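Local coordinates for protein cerato-platanin 1 (Moniliophthora perniciosa, PDB 3SUJ) that is of unknown function but belongs to the secreted cerato-platanin family, folds as a double-psi beta barrel and binds zinc, at residues Gly47-Ile52 against Ser62-Thr67; Lys76-Val81 against Lys94-Asp99; Asn28-Lys33 against Val81-Ser86. All coordinates share one frame; numbering follows the deposited sequence. Where two conformers were deposited one is given.

Contact 1: Gly47-Ile52 against Ser62-Thr67; sequences GGSSDI and SCYQLT. With ZN (zinc ion), chain E.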
# COMPACT_ATOMS: atom_id res chain seq x y z
N GLY A 47 0.21 2.36 -1.01
CA GLY A 47 -0.51 1.87 -2.17
C GLY A 47 -1.98 1.92 -2.00
O GLY A 47 -2.52 2.72 -1.22
N GLY A 48 -2.63 1.14 -2.86
CA GLY A 48 -4.09 1.09 -2.92
C GLY A 48 -4.68 -0.14 -2.27
O GLY A 48 -4.04 -1.17 -2.13
N SER A 49 -5.95 -0.01 -1.93
CA SER A 49 -6.70 -1.13 -1.35
C SER A 49 -8.15 -1.02 -1.76
O SER A 49 -8.73 0.08 -1.79
CB SER A 49 -6.64 -1.06 0.15
OG SER A 49 -7.49 -2.06 0.76
N SER A 50 -8.80 -2.17 -1.94
CA SER A 50 -10.25 -2.17 -2.16
C SER A 50 -11.00 -1.80 -0.93
O SER A 50 -12.21 -1.50 -1.05
CB SER A 50 -10.68 -3.48 -2.79
OG SER A 50 -10.37 -4.57 -1.94
N ASP A 51 -10.39 -1.72 0.23
CA ASP A 51 -11.04 -1.23 1.45
C ASP A 51 -11.22 0.26 1.40
O ASP A 51 -11.93 0.80 2.22
CB ASP A 51 -10.23 -1.57 2.70
CG ASP A 51 -10.41 -3.00 3.13
OD1 ASP A 51 -11.19 -3.76 2.56
OD2 ASP A 51 -9.65 -3.36 4.05
N ILE A 52 -10.57 0.96 0.45
CA ILE A 52 -10.82 2.39 0.24
C ILE A 52 -11.97 2.46 -0.75
O ILE A 52 -11.76 2.29 -1.96
CB ILE A 52 -9.61 3.08 -0.29
CG1 ILE A 52 -8.38 2.84 0.59
CG2 ILE A 52 -9.86 4.61 -0.57
CD1 ILE A 52 -8.62 3.42 1.83
N SER A 62 -4.93 3.91 6.74
CA SER A 62 -4.75 2.72 7.59
C SER A 62 -3.52 1.94 7.16
O SER A 62 -3.04 2.05 6.02
CB SER A 62 -5.97 1.77 7.41
OG SER A 62 -7.12 2.14 8.08
N CYS A 63 -3.01 1.17 8.09
CA CYS A 63 -1.81 0.37 7.92
C CYS A 63 -2.16 -1.07 7.82
O CYS A 63 -2.82 -1.66 8.74
CB CYS A 63 -0.93 0.61 9.14
SG CYS A 63 0.70 -0.25 9.05
N TYR A 64 -1.74 -1.74 6.76
CA TYR A 64 -2.05 -3.15 6.52
C TYR A 64 -0.79 -3.96 6.54
O TYR A 64 0.17 -3.65 5.77
CB TYR A 64 -2.78 -3.33 5.16
CG TYR A 64 -4.13 -2.72 5.16
CD1 TYR A 64 -5.23 -3.50 5.51
CD2 TYR A 64 -4.36 -1.42 4.78
CE1 TYR A 64 -6.53 -3.00 5.52
CE2 TYR A 64 -5.68 -0.91 4.79
CZ TYR A 64 -6.73 -1.71 5.09
OH TYR A 64 -8.01 -1.15 5.07
N GLN A 65 -0.76 -5.02 7.32
CA GLN A 65 0.29 -5.99 7.26
C GLN A 65 -0.04 -7.03 6.23
O GLN A 65 -1.11 -7.68 6.27
CB GLN A 65 0.38 -6.66 8.60
CG GLN A 65 1.50 -7.75 8.66
CD GLN A 65 1.44 -8.51 9.97
OE1 GLN A 65 0.32 -8.94 10.36
NE2 GLN A 65 2.52 -8.65 10.69
N LEU A 66 0.84 -7.15 5.24
CA LEU A 66 0.67 -8.09 4.14
C LEU A 66 1.77 -9.11 4.22
O LEU A 66 2.92 -8.75 4.21
CB LEU A 66 0.72 -7.38 2.79
CG LEU A 66 -0.22 -6.19 2.64
CD1 LEU A 66 -0.04 -5.48 1.26
CD2 LEU A 66 -1.66 -6.58 2.75
N THR A 67 1.37 -10.38 4.31
CA THR A 67 2.33 -11.46 4.51
C THR A 67 2.29 -12.41 3.36
O THR A 67 1.25 -12.90 2.94
CB THR A 67 2.05 -12.24 5.85
OG1 THR A 67 2.12 -11.25 6.93
CG2 THR A 67 3.13 -13.30 6.06
ZN ZN E . -9.87 -5.37 4.32
O HOH W 1 -11.98 -5.87 4.45
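Ser49 and Tyr64 mark the nearest backbone approach, yet their CA atoms are 9.4 Å apart, too far for strand pairing. Strand 47-49 runs into a type I turn from Ser49 to Ile52, closed by the hydrogen bond from Ile52 N to Ser49 O, 3.0 Å. The Ser49 hydroxyl reinforces it: OG accepts from Asp51 N in a fairly straight bond (N-H...O 162°), an ST turn. Gly47 pairs by backbone with Val81 and Ile83 while Tyr64 pairs with Met80, so strand 76-83 bridges the two segments and closes the sheet into the double-psi beta barrel of this family. The Tyr64 ring reaches inward, meets Phe90 edge-to-face, and brings its phenol to the turn. Ser49 OG approaches that ring obliquely, 4.4 Å from Tyr64 CZ. The Tyr64 OH lies 2.9 Å from Asp51 OD2 and 3.3 Å from Asp51 CB, with carboxylate and ring planes 51° apart. With CG beside its backbone N (chi1 -79°), the Asp51 carboxylate faces the zinc ion, which OD2 binds at 2.0 Å; two further ligand atoms from outside the segments complete the site. A water 2.2 Å from the zinc donates to Asp51 OD1 at 2.9 Å, so both carboxylate oxygens are engaged.

Contact 2: Lys76-Val81 against Lys94-Asp99; sequences KSIYMV and KQAMDD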
# COMPACT_ATOMS: atom_id res chain seq x y z
N LYS A 76 7.44 -13.49 4.97
CA LYS A 76 7.89 -12.11 5.04
C LYS A 76 6.63 -11.25 5.05
O LYS A 76 5.67 -11.53 4.34
CB LYS A 76 8.69 -11.84 3.73
CG LYS A 76 9.11 -10.46 3.52
CD LYS A 76 10.04 -9.91 4.51
CE LYS A 76 10.41 -8.48 4.11
NZ LYS A 76 11.56 -8.09 5.00
N SER A 77 6.71 -10.15 5.78
CA SER A 77 5.63 -9.18 5.83
C SER A 77 6.08 -7.82 5.46
O SER A 77 7.23 -7.44 5.75
CB SER A 77 5.03 -9.06 7.26
OG SER A 77 4.55 -10.30 7.75
N ILE A 78 5.19 -7.06 4.85
CA ILE A 78 5.41 -5.62 4.75
C ILE A 78 4.23 -4.90 5.37
O ILE A 78 3.22 -5.54 5.61
CB ILE A 78 5.55 -5.14 3.23
CG1 ILE A 78 4.34 -5.54 2.39
CG2 ILE A 78 6.89 -5.67 2.65
CD1 ILE A 78 4.14 -4.84 1.01
N TYR A 79 4.36 -3.61 5.57
CA TYR A 79 3.35 -2.79 6.30
C TYR A 79 3.04 -1.64 5.38
O TYR A 79 3.92 -0.82 5.09
CB TYR A 79 3.91 -2.33 7.65
CG TYR A 79 4.28 -3.56 8.50
CD1 TYR A 79 3.35 -4.17 9.33
CD2 TYR A 79 5.51 -4.16 8.34
CE1 TYR A 79 3.65 -5.33 10.02
CE2 TYR A 79 5.85 -5.37 9.01
CZ TYR A 79 4.90 -5.89 9.87
OH TYR A 79 5.19 -7.12 10.50
N MET A 80 1.87 -1.63 4.82
CA MET A 80 1.53 -0.67 3.76
C MET A 80 0.50 0.33 4.22
O MET A 80 -0.53 -0.08 4.72
CB MET A 80 0.97 -1.48 2.54
CG MET A 80 0.87 -0.63 1.25
SD MET A 80 -0.24 -1.23 -0.03
CE MET A 80 -1.71 -0.54 0.66
N VAL A 81 0.74 1.62 3.93
CA VAL A 81 -0.25 2.63 4.16
C VAL A 81 -1.19 2.69 2.96
O VAL A 81 -0.69 2.92 1.82
CB VAL A 81 0.39 4.02 4.44
CG1 VAL A 81 -0.71 5.07 4.66
CG2 VAL A 81 1.37 3.91 5.65
N LYS A 94 6.27 -0.86 -6.44
CA LYS A 94 7.16 -1.94 -6.84
C LYS A 94 8.20 -2.21 -5.74
O LYS A 94 8.47 -3.38 -5.52
CB LYS A 94 7.84 -1.63 -8.18
CG LYS A 94 8.58 -2.81 -8.71
CD LYS A 94 9.23 -2.43 -10.05
CE LYS A 94 10.03 -3.61 -10.51
NZ LYS A 94 11.36 -3.71 -9.84
N GLN A 95 8.75 -1.18 -5.14
CA GLN A 95 9.74 -1.42 -4.08
C GLN A 95 9.11 -2.28 -2.95
O GLN A 95 9.77 -3.18 -2.44
CB GLN A 95 10.24 -0.12 -3.53
CG GLN A 95 11.29 0.56 -4.40
CD GLN A 95 11.50 1.94 -4.00
OE1 GLN A 95 12.43 2.20 -3.14
NE2 GLN A 95 10.67 2.86 -4.50
N ALA A 96 7.89 -1.99 -2.55
CA ALA A 96 7.27 -2.76 -1.49
C ALA A 96 7.06 -4.21 -1.90
O ALA A 96 7.34 -5.13 -1.13
CB ALA A 96 6.00 -2.10 -1.15
N MET A 97 6.59 -4.43 -3.15
CA MET A 97 6.35 -5.78 -3.57
C MET A 97 7.68 -6.54 -3.79
O MET A 97 7.71 -7.74 -3.52
CB MET A 97 5.43 -5.83 -4.81
CG MET A 97 5.04 -7.28 -5.14
SD MET A 97 3.70 -7.29 -6.35
CE MET A 97 3.57 -9.00 -6.74
N ASP A 98 8.70 -5.86 -4.27
CA ASP A 98 10.02 -6.48 -4.36
C ASP A 98 10.51 -6.84 -2.95
O ASP A 98 11.09 -7.95 -2.79
CB ASP A 98 10.99 -5.53 -5.04
CG ASP A 98 11.01 -5.70 -6.57
OD1 ASP A 98 10.66 -6.74 -7.07
OD2 ASP A 98 11.43 -4.72 -7.24
N ASP A 99 10.30 -5.99 -1.96
CA ASP A 99 10.71 -6.25 -0.55
C ASP A 99 10.01 -7.55 -0.11
O ASP A 99 10.61 -8.46 0.45
CB ASP A 99 10.34 -5.06 0.35
CG ASP A 99 11.32 -3.91 0.22
OD1 ASP A 99 12.28 -4.02 -0.56
OD2 ASP A 99 11.11 -2.88 0.89
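Lys76 opens the contact with its aliphatic chain: CE lies 3.7 Å from the backbone O of Asp99 and CG 4.0 Å from the same oxygen. A bend at chi2 (64°) folds the chain alongside the backbone of Asp99. Ser77 points away from the helix and its hydroxyl bonds to Thr67. Ile78 carries the packing. Its CD1 meets Ala96 CB at 4.0 Å, while CG2 sits 3.8 Å from Ala96 O and also lies near the CB of Asp99. Placing CG1 between the backbone N and carbonyl carbon (chi1 56°) lets both branches reach the helix. The axes of strand 76-81 and helix 94-99 run nearly antiparallel, at 158°, and approach to 8.8 Å, so the helix lies lengthwise along the strand of the double-psi barrel; the small Ala96 side chain is consistent with the CA separation of 7.1 Å from Ile78. With an alanine at Ile78, the Ala96 methyl would probably lose its apolar partner, opening a gap between strand and helix. Farther along, Met80 packs on Phe90 and Ala92 of strand 90-92. Within the helix, Lys94 NZ meets Asp98 OD2 at 2.8 Å in a salt bridge one turn along, the oxygen accepting through its syn lone pair.

Contact 3: Asn28-Lys33 against Val81-Ser86; sequences NGLYPK and VAIDRS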
# COMPACT_ATOMS: atom_id res chain seq x y z
N ASN A 28 -11.09 12.49 6.21
CA ASN A 28 -10.24 11.28 6.26
C ASN A 28 -9.06 11.35 5.26
O ASN A 28 -8.24 10.40 5.15
CB ASN A 28 -11.09 10.04 6.02
CG ASN A 28 -12.04 9.83 7.10
OD1 ASN A 28 -11.64 9.92 8.27
ND2 ASN A 28 -13.30 9.59 6.82
N GLY A 29 -8.93 12.40 4.49
CA GLY A 29 -7.88 12.51 3.50
C GLY A 29 -6.54 12.82 4.11
O GLY A 29 -6.43 13.21 5.27
N LEU A 30 -5.52 12.69 3.33
CA LEU A 30 -4.14 12.73 3.82
C LEU A 30 -3.44 14.03 3.48
O LEU A 30 -2.38 14.30 4.06
CB LEU A 30 -3.37 11.52 3.26
CG LEU A 30 -3.96 10.22 3.80
CD1 LEU A 30 -3.29 9.06 3.07
CD2 LEU A 30 -3.79 10.08 5.36
N TYR A 31 -4.03 14.80 2.59
CA TYR A 31 -3.58 16.16 2.25
C TYR A 31 -4.43 17.16 3.06
O TYR A 31 -5.65 17.05 3.14
CB TYR A 31 -3.78 16.37 0.77
CG TYR A 31 -3.17 17.59 0.21
CD1 TYR A 31 -1.92 17.57 -0.42
CD2 TYR A 31 -3.87 18.80 0.26
CE1 TYR A 31 -1.39 18.72 -1.00
CE2 TYR A 31 -3.33 19.94 -0.26
CZ TYR A 31 -2.11 19.89 -0.91
OH TYR A 31 -1.59 21.02 -1.49
N PRO A 32 -3.80 18.20 3.63
CA PRO A 32 -2.42 18.65 3.48
C PRO A 32 -1.46 18.14 4.55
O PRO A 32 -0.31 18.55 4.51
CB PRO A 32 -2.56 20.20 3.53
CG PRO A 32 -3.79 20.38 4.37
CD PRO A 32 -4.55 19.08 4.56
N LYS A 33 -1.85 17.22 5.44
CA LYS A 33 -0.95 16.68 6.44
C LYS A 33 0.29 16.07 5.75
O LYS A 33 1.45 16.25 6.19
CB LYS A 33 -1.63 15.64 7.27
CG LYS A 33 -0.75 15.12 8.37
CD LYS A 33 -1.55 14.18 9.29
CE LYS A 33 -0.67 13.56 10.32
NZ LYS A 33 -1.43 12.66 11.23
N VAL A 81 0.74 1.62 3.93
CA VAL A 81 -0.25 2.63 4.16
C VAL A 81 -1.19 2.69 2.96
O VAL A 81 -0.69 2.92 1.82
CB VAL A 81 0.39 4.02 4.44
CG1 VAL A 81 -0.71 5.07 4.66
CG2 VAL A 81 1.37 3.91 5.65
N ALA A 82 -2.48 2.58 3.16
CA ALA A 82 -3.43 2.65 2.08
C ALA A 82 -3.91 4.07 1.86
O ALA A 82 -4.36 4.78 2.76
CB ALA A 82 -4.63 1.82 2.44
N ILE A 83 -3.71 4.53 0.61
CA ILE A 83 -3.98 5.94 0.27
C ILE A 83 -4.86 6.07 -0.97
O ILE A 83 -5.18 7.25 -1.35
CB ILE A 83 -2.63 6.71 0.02
CG1 ILE A 83 -1.95 6.25 -1.31
CG2 ILE A 83 -1.63 6.49 1.17
CD1 ILE A 83 -0.64 7.07 -1.62
N ASP A 84 -5.19 4.98 -1.61
CA ASP A 84 -5.83 5.02 -2.94
C ASP A 84 -6.78 3.85 -3.07
O ASP A 84 -6.54 2.78 -2.42
CB ASP A 84 -4.69 4.98 -4.02
CG ASP A 84 -5.08 5.48 -5.35
OD1 ASP A 84 -6.02 6.29 -5.52
OD2 ASP A 84 -4.33 5.11 -6.28
N ARG A 85 -7.82 3.94 -3.86
CA ARG A 85 -8.61 2.76 -4.12
C ARG A 85 -7.92 1.79 -5.09
O ARG A 85 -7.24 2.24 -6.07
CB ARG A 85 -9.98 3.18 -4.74
CG ARG A 85 -10.85 1.96 -5.11
CD ARG A 85 -12.33 2.31 -5.16
NE ARG A 85 -13.07 1.09 -5.52
CZ ARG A 85 -13.28 0.08 -4.67
NH1 ARG A 85 -12.91 0.14 -3.41
NH2 ARG A 85 -13.84 -1.06 -5.10
N SER A 86 -7.99 0.48 -4.85
CA SER A 86 -7.68 -0.55 -5.82
C SER A 86 -9.02 -1.27 -6.01
O SER A 86 -9.77 -1.45 -5.04
CB SER A 86 -6.62 -1.48 -5.19
OG SER A 86 -6.03 -2.34 -6.16
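Leu30 packs on Ile83 where a loop preceding strand 47-49 passes strand 76-83 of the double-psi barrel, close to the corner the chain turns at Asp84. The nearest CA pair, Leu30 and Ile83, is 7.7 Å apart, and the two segments bury only 82 Å² in all, so one apolar meeting accounts for most of the contact. That meeting is made by a single methyl of Leu30: CD1 comes to 3.6 Å from Ile83 CG2 and to 3.9 Å from Ile83 CB, and the side chains cross at about a right angle. The CG2 methyl of Ile83, anti to the carbonyl carbon, does the touching, while CG1 (chi1 70°) leads the rest of the side chain away. The packing thus falls on the root and short branch of Ile83. No hydrogen bond crosses between the segments; the nearest backbone oxygen of 81-86, Ala82 O, is 4.4 Å from Leu30 CD1. Hydrogen bonds to other parts of the chain hold each side in place. The loop pairs by backbone through Leu30 with Cys23 and Tyr31 with Ser24, and at the corner Asp84 bonds through OD2 to Tyr11 OH and through OD1 to Thr22 N.

From the N terminus, the loop 28-33 comes first and waits for 81-86, so contact 3 closes the longest span, 47 intervening residues. Within that span contact 1 opens at 47-52 and closes at 62-67, so it is enclosed by contact 3. Contact 2 begins at 76-81 and ends at 94-99; because 81-86 starts at the last residue of 76-81 and ends before 94-99, contacts 2 and 3 cross, sharing Val81. Strand 76-83 therefore ties the helix, at its beginning, to the loop 28-33, at its end. Met80 CE packs on Gly47 C (3.6 Å), joining contacts 1 and 2, and a hydrogen bond from Arg85 NH1 to Ile52 O (2.8 Å) joins contacts 1 and 3.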